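Local coordinates for penicillin-binding protein A (Mycobacterium tuberculosis, PDB 3UN7), which probably acts as a D,D-transpeptidase that cross-links the peptidoglycan of the cell wall and is needed for the regulation of cell length, at residues A[184-195]-A[309-320]; A[270-279]-A[290-298]. All blocks are in the same frame, centred on the assembly; numbering follows the deposited sequence.

Contact 1 (A[184-195]-A[309-320])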
# COMPACT_ATOMS: atom_id res chain seq x y z
N ALA A 184 -0.20 4.39 4.22
CA ALA A 184 -0.54 3.40 3.20
C ALA A 184 -1.28 4.00 2.00
O ALA A 184 -1.16 3.50 0.88
CB ALA A 184 -1.39 2.30 3.82
N ILE A 185 -2.06 5.05 2.25
CA ILE A 185 -2.95 5.63 1.21
C ILE A 185 -2.89 7.14 1.04
O ILE A 185 -3.37 7.65 0.04
CB ILE A 185 -4.42 5.26 1.43
CG1 ILE A 185 -4.96 5.83 2.76
CG2 ILE A 185 -4.60 3.75 1.34
CD1 ILE A 185 -6.49 5.71 2.93
N SER A 186 -2.36 7.86 2.03
CA SER A 186 -2.40 9.33 2.05
C SER A 186 -1.08 9.98 1.67
O SER A 186 -1.03 11.18 1.45
CB SER A 186 -2.81 9.85 3.44
OG SER A 186 -4.15 9.51 3.75
N GLU A 187 -0.01 9.19 1.63
CA GLU A 187 1.32 9.73 1.35
C GLU A 187 1.90 9.03 0.13
O GLU A 187 1.66 7.83 -0.06
CB GLU A 187 2.23 9.57 2.58
CG GLU A 187 3.63 10.25 2.50
CD GLU A 187 4.36 10.29 3.85
OE1 GLU A 187 3.70 10.19 4.91
OE2 GLU A 187 5.61 10.40 3.86
N THR A 188 2.62 9.78 -0.70
CA THR A 188 3.29 9.20 -1.85
C THR A 188 4.79 9.24 -1.62
O THR A 188 5.30 10.13 -0.92
CB THR A 188 2.97 9.93 -3.17
OG1 THR A 188 3.29 11.31 -3.01
CG2 THR A 188 1.52 9.77 -3.57
N TYR A 189 5.49 8.28 -2.22
CA TYR A 189 6.92 8.08 -2.04
C TYR A 189 7.51 7.73 -3.37
O TYR A 189 6.82 7.14 -4.20
CB TYR A 189 7.17 6.90 -1.10
CG TYR A 189 6.59 7.06 0.27
CD1 TYR A 189 7.35 7.63 1.30
CD2 TYR A 189 5.28 6.67 0.54
CE1 TYR A 189 6.82 7.79 2.58
CE2 TYR A 189 4.74 6.82 1.81
CZ TYR A 189 5.51 7.38 2.83
OH TYR A 189 4.98 7.52 4.08
N PRO A 190 8.80 8.06 -3.61
CA PRO A 190 9.42 7.51 -4.81
C PRO A 190 9.42 5.98 -4.70
O PRO A 190 9.74 5.46 -3.64
CB PRO A 190 10.85 8.05 -4.77
CG PRO A 190 10.81 9.22 -3.85
CD PRO A 190 9.71 8.94 -2.86
N PRO A 191 9.01 5.27 -5.77
CA PRO A 191 9.02 3.81 -5.78
C PRO A 191 10.42 3.21 -6.01
O PRO A 191 10.64 2.03 -5.73
CB PRO A 191 8.09 3.47 -6.94
CG PRO A 191 8.34 4.61 -7.92
CD PRO A 191 8.46 5.82 -7.03
N GLY A 192 11.34 4.02 -6.52
CA GLY A 192 12.69 3.55 -6.79
C GLY A 192 12.74 2.32 -7.67
O GLY A 192 12.02 2.22 -8.65
N SER A 193 13.61 1.37 -7.30
CA SER A 193 13.81 0.13 -8.05
C SER A 193 12.55 -0.70 -8.31
O SER A 193 12.51 -1.46 -9.28
CB SER A 193 14.84 -0.76 -7.33
OG SER A 193 16.06 -0.06 -7.20
N THR A 194 11.53 -0.58 -7.45
CA THR A 194 10.28 -1.32 -7.69
C THR A 194 9.63 -0.90 -9.02
O THR A 194 8.90 -1.68 -9.65
CB THR A 194 9.23 -1.17 -6.55
OG1 THR A 194 8.97 0.21 -6.27
CG2 THR A 194 9.68 -1.90 -5.26
N PHE A 195 9.90 0.34 -9.44
CA PHE A 195 9.33 0.90 -10.67
C PHE A 195 9.87 0.27 -11.95
O PHE A 195 9.26 0.40 -13.01
CB PHE A 195 9.50 2.43 -10.72
CG PHE A 195 8.46 3.12 -11.56
CD1 PHE A 195 7.12 3.08 -11.18
CD2 PHE A 195 8.80 3.76 -12.73
CE1 PHE A 195 6.15 3.71 -11.95
CE2 PHE A 195 7.83 4.39 -13.51
CZ PHE A 195 6.50 4.36 -13.11
N GLY A 309 12.49 4.72 -11.18
CA GLY A 309 11.54 5.15 -10.16
C GLY A 309 11.94 6.35 -9.34
O GLY A 309 11.50 6.50 -8.20
N GLN A 310 12.79 7.20 -9.91
CA GLN A 310 13.17 8.44 -9.24
C GLN A 310 12.55 9.66 -9.93
O GLN A 310 11.41 9.59 -10.40
CB GLN A 310 14.71 8.57 -9.12
CG GLN A 310 15.41 7.45 -8.32
CD GLN A 310 14.96 7.32 -6.85
OE1 GLN A 310 15.29 6.35 -6.19
NE2 GLN A 310 14.22 8.32 -6.35
N LYS A 311 13.31 10.75 -9.98
CA LYS A 311 12.78 12.05 -10.43
C LYS A 311 11.42 12.39 -9.78
O LYS A 311 11.33 12.58 -8.56
CB LYS A 311 12.76 12.16 -11.96
CG LYS A 311 12.55 13.60 -12.51
CD LYS A 311 13.50 14.62 -11.85
CE LYS A 311 13.28 16.06 -12.33
NZ LYS A 311 14.25 16.39 -13.41
N ASP A 312 10.36 12.48 -10.58
CA ASP A 312 9.05 12.89 -10.09
C ASP A 312 8.06 11.73 -9.87
O ASP A 312 6.90 11.95 -9.52
CB ASP A 312 8.42 13.91 -11.03
CG ASP A 312 9.26 15.17 -11.19
OD1 ASP A 312 9.58 15.81 -10.18
OD2 ASP A 312 9.57 15.53 -12.35
N VAL A 313 8.50 10.49 -10.07
CA VAL A 313 7.62 9.34 -9.79
C VAL A 313 7.28 9.26 -8.29
O VAL A 313 8.17 9.26 -7.45
CB VAL A 313 8.24 8.01 -10.27
CG1 VAL A 313 7.19 6.90 -10.28
CG2 VAL A 313 8.82 8.18 -11.64
N ALA A 314 5.99 9.19 -7.98
CA ALA A 314 5.56 9.14 -6.58
C ALA A 314 4.31 8.27 -6.48
O ALA A 314 3.33 8.50 -7.19
CB ALA A 314 5.30 10.55 -6.04
N LEU A 315 4.37 7.24 -5.63
CA LEU A 315 3.31 6.24 -5.51
C LEU A 315 2.94 6.08 -4.04
O LEU A 315 3.79 6.17 -3.16
CB LEU A 315 3.82 4.89 -6.01
CG LEU A 315 3.69 4.40 -7.46
CD1 LEU A 315 4.42 5.26 -8.44
CD2 LEU A 315 4.20 2.98 -7.55
N THR A 316 1.66 5.81 -3.78
CA THR A 316 1.25 5.37 -2.45
C THR A 316 1.68 3.92 -2.32
O THR A 316 1.85 3.25 -3.33
CB THR A 316 -0.27 5.46 -2.25
OG1 THR A 316 -0.94 4.60 -3.18
CG2 THR A 316 -0.79 6.90 -2.42
N PRO A 317 1.93 3.45 -1.09
CA PRO A 317 2.09 2.01 -0.88
C PRO A 317 0.93 1.16 -1.44
O PRO A 317 1.17 0.11 -2.01
CB PRO A 317 2.21 1.89 0.64
CG PRO A 317 2.90 3.22 1.03
CD PRO A 317 2.19 4.23 0.14
N LEU A 318 -0.31 1.62 -1.29
CA LEU A 318 -1.44 0.93 -1.92
C LEU A 318 -1.29 0.79 -3.45
O LEU A 318 -1.59 -0.27 -4.01
CB LEU A 318 -2.76 1.62 -1.58
CG LEU A 318 -4.02 1.08 -2.27
CD1 LEU A 318 -4.31 -0.34 -1.82
CD2 LEU A 318 -5.25 1.99 -2.03
N ALA A 319 -0.88 1.87 -4.13
CA ALA A 319 -0.65 1.81 -5.59
C ALA A 319 0.45 0.79 -5.95
O ALA A 319 0.33 0.07 -6.94
CB ALA A 319 -0.33 3.20 -6.15
N ASN A 320 1.52 0.72 -5.15
CA ASN A 320 2.55 -0.29 -5.40
C ASN A 320 2.03 -1.72 -5.15
O ASN A 320 2.35 -2.62 -5.92
CB ASN A 320 3.86 0.01 -4.66
CG ASN A 320 5.10 -0.03 -5.58
OD1 ASN A 320 5.02 -0.44 -6.74
ND2 ASN A 320 6.25 0.37 -5.05
O HOH W 1 6.39 -0.12 -9.11
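Tyr-189 and Leu-315 pair through their backbones as a single antiparallel bridge, a hydrogen-bonded pair closed by Leu-315 N to Tyr-189 O (2.8 Å) and Tyr-189 N to Leu-315 O (2.9 Å). It lies in the transpeptidase domain, just ahead of Ser-193, the probable acyl-ester nucleophile of the penicillin-binding protein active site. Leu-318 N, in the first turn of helix 317-328, donates to Ala-184 O at one end of the pairing, and Gly-192 N to Gly-309 O at the other. Pro-191 wedges in beside Val-313, its CG pressed to 3.5 Å from Val-313 CG1, a tight contact, while its CB rests on Leu-315 CD2. The same Val-313 methyl, placed anti to the backbone N (chi1 -166°), sits over the centre of the Phe-195 ring in a CH-pi contact, 3.8 Å from the centroid. Gly-309 CA packs against Phe-195 CB at 3.4 Å, with phi positive where a Schellman motif ends helix 300-306. Thr-194 OG1 donates to Pro-191 O and accepts from Asn-320. That second bond, 3.0 Å from Asn-320 ND2 to Thr-194 OG1, runs nearly in the amide plane, and a water donates to Asn-320 OD1.

Contact 2 (A[270-279]-A[290-298])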
# COMPACT_ATOMS: atom_id res chain seq x y z
N ARG A 270 4.78 6.73 -19.72
CA ARG A 270 3.57 7.44 -19.27
C ARG A 270 2.31 6.61 -19.47
O ARG A 270 1.42 6.59 -18.60
CB ARG A 270 3.38 8.75 -20.07
CG ARG A 270 4.42 9.84 -19.81
CD ARG A 270 4.03 11.19 -20.48
NE ARG A 270 5.13 12.16 -20.39
CZ ARG A 270 5.84 12.61 -21.43
NH1 ARG A 270 6.83 13.48 -21.21
NH2 ARG A 270 5.58 12.21 -22.67
N SER A 271 2.22 5.97 -20.63
CA SER A 271 1.09 5.13 -20.99
C SER A 271 1.00 3.89 -20.11
O SER A 271 -0.10 3.52 -19.67
CB SER A 271 1.19 4.71 -22.46
OG SER A 271 0.15 3.79 -22.79
N MET A 272 2.14 3.26 -19.85
CA MET A 272 2.15 2.07 -18.98
C MET A 272 1.87 2.44 -17.53
O MET A 272 1.12 1.74 -16.84
CB MET A 272 3.45 1.27 -19.11
CG MET A 272 3.39 -0.09 -18.41
SD MET A 272 2.03 -1.13 -18.99
CE MET A 272 2.50 -1.41 -20.69
N ALA A 273 2.48 3.52 -17.06
CA ALA A 273 2.19 4.07 -15.73
C ALA A 273 0.68 4.29 -15.56
O ALA A 273 0.11 3.90 -14.55
CB ALA A 273 2.96 5.39 -15.52
N ARG A 274 0.05 4.90 -16.56
CA ARG A 274 -1.39 5.14 -16.55
C ARG A 274 -2.19 3.83 -16.54
O ARG A 274 -3.17 3.69 -15.80
CB ARG A 274 -1.80 6.00 -17.74
CG ARG A 274 -3.12 6.74 -17.56
CD ARG A 274 -2.91 8.10 -16.87
NE ARG A 274 -2.42 9.15 -17.78
CZ ARG A 274 -1.14 9.46 -17.98
NH1 ARG A 274 -0.16 8.80 -17.34
NH2 ARG A 274 -0.82 10.43 -18.82
N ALA A 275 -1.76 2.87 -17.36
CA ALA A 275 -2.41 1.57 -17.42
C ALA A 275 -2.41 0.89 -16.04
O ALA A 275 -3.32 0.13 -15.71
CB ALA A 275 -1.72 0.68 -18.44
N PHE A 276 -1.39 1.20 -15.24
CA PHE A 276 -1.25 0.62 -13.91
C PHE A 276 -1.79 1.53 -12.82
O PHE A 276 -1.49 1.32 -11.64
CB PHE A 276 0.20 0.28 -13.63
CG PHE A 276 0.59 -1.09 -14.08
CD1 PHE A 276 0.30 -2.20 -13.29
CD2 PHE A 276 1.25 -1.27 -15.28
CE1 PHE A 276 0.69 -3.50 -13.70
CE2 PHE A 276 1.64 -2.56 -15.71
CZ PHE A 276 1.35 -3.67 -14.92
N GLY A 277 -2.56 2.54 -13.21
CA GLY A 277 -3.29 3.39 -12.28
C GLY A 277 -2.64 4.68 -11.84
O GLY A 277 -3.21 5.41 -11.03
N LEU A 278 -1.44 4.98 -12.33
CA LEU A 278 -0.81 6.25 -12.01
C LEU A 278 -1.46 7.36 -12.84
O LEU A 278 -1.96 7.10 -13.94
CB LEU A 278 0.69 6.21 -12.28
CG LEU A 278 1.60 5.64 -11.19
CD1 LEU A 278 1.22 4.20 -10.83
CD2 LEU A 278 3.04 5.72 -11.67
N ASP A 279 -1.46 8.58 -12.30
CA ASP A 279 -1.97 9.74 -13.02
C ASP A 279 -3.47 9.63 -13.36
O ASP A 279 -3.97 10.29 -14.27
CB ASP A 279 -1.09 10.06 -14.23
CG ASP A 279 0.31 10.47 -13.82
OD1 ASP A 279 0.44 11.57 -13.25
OD2 ASP A 279 1.25 9.68 -14.01
N ALA A 290 -4.49 9.07 -2.08
CA ALA A 290 -3.67 10.05 -2.79
C ALA A 290 -3.37 9.53 -4.18
O ALA A 290 -3.08 8.34 -4.37
CB ALA A 290 -2.37 10.31 -2.03
N GLU A 291 -3.44 10.43 -5.16
CA GLU A 291 -3.13 10.10 -6.55
C GLU A 291 -1.63 9.88 -6.69
O GLU A 291 -0.85 10.69 -6.20
CB GLU A 291 -3.57 11.23 -7.49
CG GLU A 291 -3.45 10.85 -8.97
CD GLU A 291 -3.52 12.05 -9.88
OE1 GLU A 291 -2.77 13.02 -9.66
OE2 GLU A 291 -4.33 12.03 -10.83
N SER A 292 -1.26 8.80 -7.37
CA SER A 292 0.12 8.50 -7.70
C SER A 292 0.44 9.05 -9.08
O SER A 292 -0.46 9.22 -9.90
CB SER A 292 0.36 6.99 -7.69
OG SER A 292 0.20 6.47 -6.39
N THR A 293 1.71 9.32 -9.33
CA THR A 293 2.10 9.99 -10.58
C THR A 293 3.45 9.48 -11.10
O THR A 293 4.30 9.10 -10.32
CB THR A 293 2.13 11.53 -10.43
OG1 THR A 293 2.40 12.13 -11.71
CG2 THR A 293 3.20 11.98 -9.44
N VAL A 294 3.59 9.46 -12.42
CA VAL A 294 4.87 9.18 -13.07
C VAL A 294 5.69 10.48 -13.24
O VAL A 294 6.90 10.45 -13.50
CB VAL A 294 4.65 8.47 -14.43
CG1 VAL A 294 4.14 9.45 -15.50
CG2 VAL A 294 5.92 7.76 -14.90
N GLY A 295 5.03 11.62 -13.08
CA GLY A 295 5.67 12.93 -13.28
C GLY A 295 5.56 13.39 -14.72
O GLY A 295 5.16 12.61 -15.58
N PRO A 296 5.91 14.66 -14.99
CA PRO A 296 5.77 15.19 -16.34
C PRO A 296 6.85 14.71 -17.32
O PRO A 296 6.63 14.77 -18.54
CB PRO A 296 5.84 16.71 -16.13
CG PRO A 296 6.72 16.86 -14.92
CD PRO A 296 6.45 15.66 -14.05
N ILE A 297 7.98 14.24 -16.81
CA ILE A 297 9.11 13.77 -17.65
C ILE A 297 9.55 14.81 -18.71
O ILE A 297 9.43 14.56 -19.91
CB ILE A 297 8.83 12.37 -18.32
CG1 ILE A 297 8.13 11.39 -17.34
CG2 ILE A 297 10.11 11.76 -18.81
CD1 ILE A 297 7.73 10.05 -17.97
N PRO A 298 10.06 15.98 -18.26
CA PRO A 298 10.36 17.12 -19.16
C PRO A 298 11.50 16.88 -20.15
O PRO A 298 11.51 17.47 -21.24
CB PRO A 298 10.73 18.25 -18.19
CG PRO A 298 11.24 17.56 -16.96
CD PRO A 298 10.38 16.31 -16.85
O HOH W 2 -3.35 7.14 -8.95
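A Schellman motif at the end of helix 266-275, with Gly-277 at its positive-phi C-prime position, turns the chain so that Leu-278 and Asp-279 meet the irregular 290-298 segment of the transpeptidase domain. Asp-279 N donates to Ser-292 O over 2.7 Å in a nearly straight bond (169°), and the carboxylate that follows grips the next two residues. Thr-293 OG1 gives its proton to Asp-279 OD1 (2.6 Å), while Val-294 N donates to Asp-279 OD2 (2.8 Å); both oxygens are met on their syn sides, so the two bonds fix the rotation of the carboxylate. Thr-293 OG1 lies anti to its own backbone N (chi1 -175°), from where it can also accept from Gly-295 N, forming an ST turn. Arg-274 NH1 forms a long ion pair with Asp-279 OD2; the oxygen lies well out of the guanidinium plane, so the pair acts through charge alone and may partly offset the nearby negative charge of Glu-291.

Apolar contacts fill in beside this grip. Ala-273 CB on the helix lies 3.7 Å from Val-294 CB, and Leu-278 CD2 packs along the Thr-293 to Val-294 backbone. Further up the helix, the extended Arg-270 chain slides past Ile-297 in the opposite direction, its CG against Ile-297 CD1; Asp-267 holds its NH2 in a salt bridge. At the guanidinium edge, Arg-270 NH1 donates to Pro-296 O at 3.0 Å, with an angle of 154° at the hydrogen.

Both contacts belong to the transpeptidase domain, their centres about 10 Å apart. Along the chain the order is 184-195, 270-279, 290-298, 309-320, so contact 2 falls wholly between the two segments of contact 1. The 290-298 segment connects them: Ala-290 N and Ile-185 O, and Thr-293 N and Ala-314 O, are each 2.8 Å apart and probably hydrogen-bonded, while Ser-292 OG bonds to Thr-316 N. Leu-278 also packs on Leu-315 and Phe-195. Helix 266-275 is thereby joined through this layer of loops to the start of helix 317-328 and to the segment carrying Ser-193, while contact 2 itself lies away from the active site.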